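Local coordinates for protein tyrosine aminotransferase (Leishmania infantum, PDB 4IX8) that probably transfers the amino group of tyrosine to 2-oxoglutarate with the help of pyridoxal 5'-phosphate, as aminotransferases of its class do, at residues 306-309 with 310-314; 175-178 with 179-183; 342-345 with 346-350. All coordinates share one frame; numbering follows the deposited sequence.

In the fold
All three contacts are local, each made along one helix, and all are partly buried: about half or more of the touching residues are buried in interactions 1 and 2, only two of eight in interaction 3. Interaction 1 (helix 304-313) and interaction 2 (helix 173-181) lie with centres about 18 Å apart; both flank helix 145-157 and both reach the second subunit. Interaction 3, on helix 337-355, has its centre 35 Å or more from the others, across the chain's centre, and meets no other chain. Chemistry follows place: interaction 1 buries a Met-aromatic pair, interaction 2 combines a partly exposed salt bridge with a Schellman ending, and interaction 3 pairs a buried aliphatic edge with a polar outer side.

Interaction 1. Residues 306-309 with 310-314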
# COMPACT_ATOMS: atom_id res chain seq x y z
N TRP A 306 -12.03 -15.88 7.44
CA TRP A 306 -10.75 -15.34 6.98
C TRP A 306 -11.03 -14.33 5.87
O TRP A 306 -10.57 -13.18 5.89
CB TRP A 306 -9.85 -16.47 6.48
CG TRP A 306 -8.42 -16.09 6.12
CD1 TRP A 306 -7.75 -14.95 6.46
CD2 TRP A 306 -7.50 -16.89 5.38
NE1 TRP A 306 -6.47 -14.99 5.96
CE2 TRP A 306 -6.29 -16.18 5.30
CE3 TRP A 306 -7.58 -18.15 4.77
CZ2 TRP A 306 -5.19 -16.67 4.64
CZ3 TRP A 306 -6.47 -18.63 4.12
CH2 TRP A 306 -5.30 -17.91 4.07
N ALA A 307 -11.89 -14.71 4.96
CA ALA A 307 -12.24 -13.86 3.85
C ALA A 307 -12.88 -12.56 4.31
O ALA A 307 -12.50 -11.46 3.90
CB ALA A 307 -13.19 -14.61 2.94
N VAL A 308 -13.88 -12.68 5.16
CA VAL A 308 -14.53 -11.49 5.72
C VAL A 308 -13.49 -10.60 6.42
O VAL A 308 -13.51 -9.38 6.24
CB VAL A 308 -15.68 -11.90 6.71
CG1 VAL A 308 -16.14 -10.72 7.61
CG2 VAL A 308 -16.87 -12.47 5.90
N GLY A 309 -12.56 -11.20 7.16
CA GLY A 309 -11.51 -10.45 7.84
C GLY A 309 -10.65 -9.63 6.87
O GLY A 309 -10.43 -8.43 7.07
N MET A 310 -10.21 -10.27 5.79
CA MET A 310 -9.37 -9.57 4.78
C MET A 310 -10.13 -8.39 4.17
O MET A 310 -9.61 -7.27 4.08
CB MET A 310 -8.93 -10.55 3.71
CG MET A 310 -7.97 -11.54 4.25
SD MET A 310 -7.12 -12.48 2.95
CE MET A 310 -8.36 -13.72 2.47
N GLU A 311 -11.39 -8.64 3.87
CA GLU A 311 -12.25 -7.61 3.34
C GLU A 311 -12.35 -6.44 4.26
O GLU A 311 -12.26 -5.28 3.84
CB GLU A 311 -13.63 -8.15 3.08
CG GLU A 311 -13.69 -9.10 1.94
CD GLU A 311 -15.12 -9.48 1.59
OE1 GLU A 311 -15.96 -8.55 1.53
OE2 GLU A 311 -15.40 -10.69 1.36
N ARG A 312 -12.60 -6.72 5.51
CA ARG A 312 -12.72 -5.65 6.47
C ARG A 312 -11.47 -4.82 6.50
O ARG A 312 -11.54 -3.58 6.57
CB ARG A 312 -13.00 -6.17 7.88
CG ARG A 312 -14.35 -6.74 8.03
CD ARG A 312 -14.63 -7.06 9.49
NE ARG A 312 -15.98 -7.62 9.59
CZ ARG A 312 -16.59 -7.93 10.72
NH1 ARG A 312 -15.97 -7.78 11.88
NH2 ARG A 312 -17.81 -8.43 10.67
N LEU A 313 -10.32 -5.49 6.45
CA LEU A 313 -9.02 -4.83 6.56
C LEU A 313 -8.61 -4.02 5.30
O LEU A 313 -7.78 -3.12 5.41
CB LEU A 313 -7.92 -5.86 6.86
CG LEU A 313 -7.92 -6.45 8.29
CD1 LEU A 313 -6.75 -7.40 8.46
CD2 LEU A 313 -7.82 -5.38 9.33
N THR A 314 -9.27 -4.24 4.17
CA THR A 314 -9.02 -3.36 3.02
C THR A 314 -9.52 -1.96 3.30
O THR A 314 -9.17 -1.01 2.61
CB THR A 314 -9.71 -3.84 1.75
OG1 THR A 314 -11.14 -3.83 1.92
CG2 THR A 314 -9.25 -5.21 1.39
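W306, A307, V308 and G309 each accept a backbone hydrogen bond from the residue four places on, in the regular i to i+4 pattern of an alpha helix. M310 N lies 2.9 Å from W306 O, with an N-H...O angle of 162°, and the bonds that E311, R312 and L313 donate to A307, V308 and G309 continue the turn. At its far end the T314 hydroxyl donates to E311 O and is also hydrogen-bonded to T108 OG1.

The main side-chain pair is W306 with M310. A bend at the last torsion of M310 (chi3 -79°) turns its methyl back over the indole: CE stands 4.1 Å from the centroid of the five-membered ring and only 6° off its normal, a CH-pi contact over the face. M310 SD approaches more obliquely, 4.4 Å from that centroid, which completes a Met-aromatic contact. Both residues also touch L275 of strand 274-279, and W306 NE1 donates to A153 O in helix 145-157. On the exposed side, V308 CG1 packs 3.7 Å from R312 NE as the two side chains run alongside each other; R312 also packs on Q47 of the second subunit.

Two features of the buried indole stand out: its N-H is satisfied by a neighbouring helix, while the methionine methyl packs over one face, with the sulfur oblique to it.

Interaction 2. Residues 175-178 with 179-183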
# COMPACT_ATOMS: atom_id res chain seq x y z
N LYS A 175 8.67 -12.66 6.06
CA LYS A 175 9.37 -12.50 7.33
C LYS A 175 9.18 -11.09 7.87
O LYS A 175 9.00 -10.89 9.08
CB LYS A 175 10.85 -12.83 7.12
CG LYS A 175 11.79 -12.39 8.19
CD LYS A 175 11.85 -13.30 9.32
CE LYS A 175 13.05 -12.97 10.18
NZ LYS A 175 12.70 -13.32 11.56
N SER A 176 9.24 -10.10 6.99
CA SER A 176 9.16 -8.72 7.41
C SER A 176 7.81 -8.40 8.00
O SER A 176 7.76 -7.67 8.95
CB SER A 176 9.45 -7.78 6.24
OG SER A 176 10.85 -7.71 6.05
N VAL A 177 6.75 -8.92 7.40
CA VAL A 177 5.38 -8.68 7.85
C VAL A 177 5.13 -9.42 9.15
O VAL A 177 4.59 -8.86 10.09
CB VAL A 177 4.37 -9.13 6.79
CG1 VAL A 177 2.94 -9.15 7.31
CG2 VAL A 177 4.49 -8.24 5.60
N CYS A 178 5.56 -10.68 9.21
CA CYS A 178 5.42 -11.44 10.45
C CYS A 178 6.05 -10.71 11.63
O CYS A 178 5.41 -10.51 12.67
CB CYS A 178 6.10 -12.79 10.33
SG CYS A 178 5.14 -13.99 9.39
N ASP A 179 7.32 -10.32 11.50
CA ASP A 179 8.00 -9.66 12.61
C ASP A 179 7.31 -8.33 12.93
O ASP A 179 7.28 -7.89 14.07
CB ASP A 179 9.47 -9.40 12.29
CG ASP A 179 10.31 -10.69 12.23
OD1 ASP A 179 9.89 -11.72 12.79
OD2 ASP A 179 11.40 -10.66 11.59
N SER A 180 6.80 -7.66 11.90
CA SER A 180 6.17 -6.37 12.11
C SER A 180 4.94 -6.52 13.04
O SER A 180 4.63 -5.63 13.84
CB SER A 180 5.72 -5.78 10.80
OG SER A 180 5.12 -4.53 11.03
N TYR A 181 4.26 -7.66 12.91
CA TYR A 181 3.02 -7.88 13.58
C TYR A 181 3.14 -8.84 14.72
O TYR A 181 2.14 -9.22 15.29
CB TYR A 181 1.96 -8.35 12.59
CG TYR A 181 1.42 -7.21 11.74
CD1 TYR A 181 0.34 -6.43 12.15
CD2 TYR A 181 1.99 -6.91 10.54
CE1 TYR A 181 -0.14 -5.39 11.33
CE2 TYR A 181 1.52 -5.88 9.73
CZ TYR A 181 0.48 -5.14 10.11
OH TYR A 181 0.09 -4.15 9.25
N GLY A 182 4.36 -9.24 15.06
CA GLY A 182 4.54 -10.10 16.20
C GLY A 182 4.09 -11.51 15.93
O GLY A 182 3.89 -12.28 16.84
N ILE A 183 3.99 -11.87 14.66
CA ILE A 183 3.77 -13.24 14.24
C ILE A 183 5.14 -13.92 14.03
O ILE A 183 6.06 -13.28 13.53
CB ILE A 183 2.97 -13.28 12.96
CG1 ILE A 183 1.64 -12.58 13.16
CG2 ILE A 183 2.75 -14.72 12.50
CD1 ILE A 183 1.02 -12.11 11.82
O HOH W 1 9.79 -14.59 12.98
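K175 and D179, one helical turn apart, form a salt bridge on the partly exposed side of helix 173-181. K175 NZ donates to D179 OD2 at 3.0 Å, on the syn side of that oxygen, and has a weaker bond to D179 OD1. The lysine chain bends at chi2 (82°), and again near its end, which brings the ammonium back to the carboxylate. A water joins the pair, donating to D179 OD1 at 2.9 Å and accepting weakly from K175 NZ.

Backbone hydrogen bonds form the second group. D179 N to K175 O is nearly straight, with an N-H...O angle of 171°, whereas Y181 N to V177 O has closed to 136° near the helix end. Beyond it the chain turns by a Schellman motif: G182 leaves helical geometry with a positive phi, and I183 N reaches back to C178 O at 2.8 Å. Y181 N adds a weak bond to the same oxygen. This turn ends the helix of a beta-alpha-beta unit, between strand 163-168 and strand 184-191, and so delivers the chain into the second strand.

Apolar side chains pack along the same turn. C178 SG meets I183 CG2 at 4.0 Å, bringing the first side chain after the turn onto the last helical turn, while C178 also touches C185 of strand 184-191. V177 CG1 lies 4.0 Å from Y181 CD2, and V177, S180 and Y181 all pack on L316 of the second subunit.

Polar groups make up the rest. The carbonyl oxygen V177 O sits at the edge of the Y181 ring, in its plane. Among the buried hydroxyls, S176 OG is hydrogen-bonded to L50 O and S180 OG to T49 OG1.

Interaction 3. Residues 342-345 with 346-350; sequences HIVT and QLEAG
H342 and Q346 meet through both backbone and side chain. Q346 N donates to H342 O at 3.3 Å, the longest of four successive i to i+4 bonds here; those of L347 to I343, E348 to V344 and A349 to T345 account for the next three carbonyls. The shortest, E348 N to V344 O at 2.9 Å, has an N-H...O angle of 159°. G350 N continues the series onto Q346 O.

The polar side-chain ends find partners outside these two turns. E348 OE2 accepts from N258 N, although it also lies 3.3 Å from V344 CG1, so the valine methyl lines the carboxylate while the backbone N-H of N258 supplies the polar partner. T345 OG1 donates to E341 O, one turn back, and Q346 OE1 has a weak bond with N82 ND2.

The remaining contacts are apolar. Q346 CG lies over one face of the H342 imidazole, toward its rim, 4.1 Å from NE2; the bend at chi2 (-85°) folds the glutamine chain beside the ring, and the amide and imidazole planes are 11° apart. I343 CG2 and L347 CD1 pack side by side at 4.1 Å on the buried edge, where I343 touches V285 and L347 touches M373 and S422.

Exposed H342 and T345 set against buried I343 and L347 give the sided pattern of an amphipathic alpha helix, here the long helix 337-355 of the aminotransferase chain.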
# COMPACT_ATOMS: atom_id res chain seq x y z
N HIS A 342 8.50 -13.41 -25.23
CA HIS A 342 9.64 -12.53 -25.37
C HIS A 342 10.41 -12.37 -24.08
O HIS A 342 11.62 -12.39 -24.07
CB HIS A 342 9.22 -11.16 -25.83
CG HIS A 342 10.33 -10.16 -25.78
ND1 HIS A 342 10.41 -9.17 -24.83
CD2 HIS A 342 11.44 -10.03 -26.57
CE1 HIS A 342 11.51 -8.45 -25.04
NE2 HIS A 342 12.14 -8.96 -26.09
N ILE A 343 9.69 -12.22 -22.97
CA ILE A 343 10.35 -12.04 -21.70
C ILE A 343 11.09 -13.34 -21.31
O ILE A 343 12.23 -13.32 -20.83
CB ILE A 343 9.33 -11.65 -20.63
CG1 ILE A 343 8.71 -10.27 -20.97
CG2 ILE A 343 9.96 -11.62 -19.25
CD1 ILE A 343 7.42 -9.95 -20.18
N VAL A 344 10.43 -14.47 -21.55
CA VAL A 344 10.96 -15.80 -21.26
C VAL A 344 12.26 -16.05 -22.01
O VAL A 344 13.21 -16.59 -21.47
CB VAL A 344 9.95 -16.89 -21.62
CG1 VAL A 344 10.60 -18.30 -21.67
CG2 VAL A 344 8.81 -16.85 -20.63
N THR A 345 12.27 -15.68 -23.28
CA THR A 345 13.44 -15.85 -24.13
C THR A 345 14.62 -15.10 -23.53
O THR A 345 15.73 -15.61 -23.48
CB THR A 345 13.14 -15.33 -25.56
OG1 THR A 345 12.17 -16.18 -26.17
CG2 THR A 345 14.40 -15.25 -26.43
N GLN A 346 14.36 -13.89 -23.04
CA GLN A 346 15.40 -13.06 -22.43
C GLN A 346 15.96 -13.69 -21.17
O GLN A 346 17.18 -13.66 -20.93
CB GLN A 346 14.83 -11.70 -22.07
CG GLN A 346 14.37 -10.90 -23.22
CD GLN A 346 15.52 -10.16 -23.78
OE1 GLN A 346 16.05 -9.22 -23.15
NE2 GLN A 346 15.94 -10.58 -24.96
N LEU A 347 15.06 -14.30 -20.39
CA LEU A 347 15.44 -14.94 -19.13
C LEU A 347 16.22 -16.24 -19.39
O LEU A 347 17.17 -16.54 -18.66
CB LEU A 347 14.21 -15.25 -18.29
CG LEU A 347 13.37 -14.04 -17.84
CD1 LEU A 347 12.05 -14.51 -17.25
CD2 LEU A 347 14.11 -13.14 -16.85
N GLU A 348 15.83 -17.01 -20.41
CA GLU A 348 16.57 -18.24 -20.72
C GLU A 348 18.02 -17.87 -21.11
O GLU A 348 18.96 -18.50 -20.67
CB GLU A 348 15.86 -18.98 -21.86
CG GLU A 348 14.60 -19.70 -21.41
CD GLU A 348 13.68 -20.15 -22.54
OE1 GLU A 348 13.95 -19.86 -23.72
OE2 GLU A 348 12.65 -20.78 -22.24
N ALA A 349 18.19 -16.78 -21.84
CA ALA A 349 19.53 -16.36 -22.26
C ALA A 349 20.32 -15.94 -21.04
O ALA A 349 21.50 -16.20 -20.96
CB ALA A 349 19.49 -15.24 -23.31
N GLY A 350 19.68 -15.24 -20.10
CA GLY A 350 20.41 -14.85 -18.91
C GLY A 350 20.84 -16.06 -18.12
O GLY A 350 21.91 -16.10 -17.53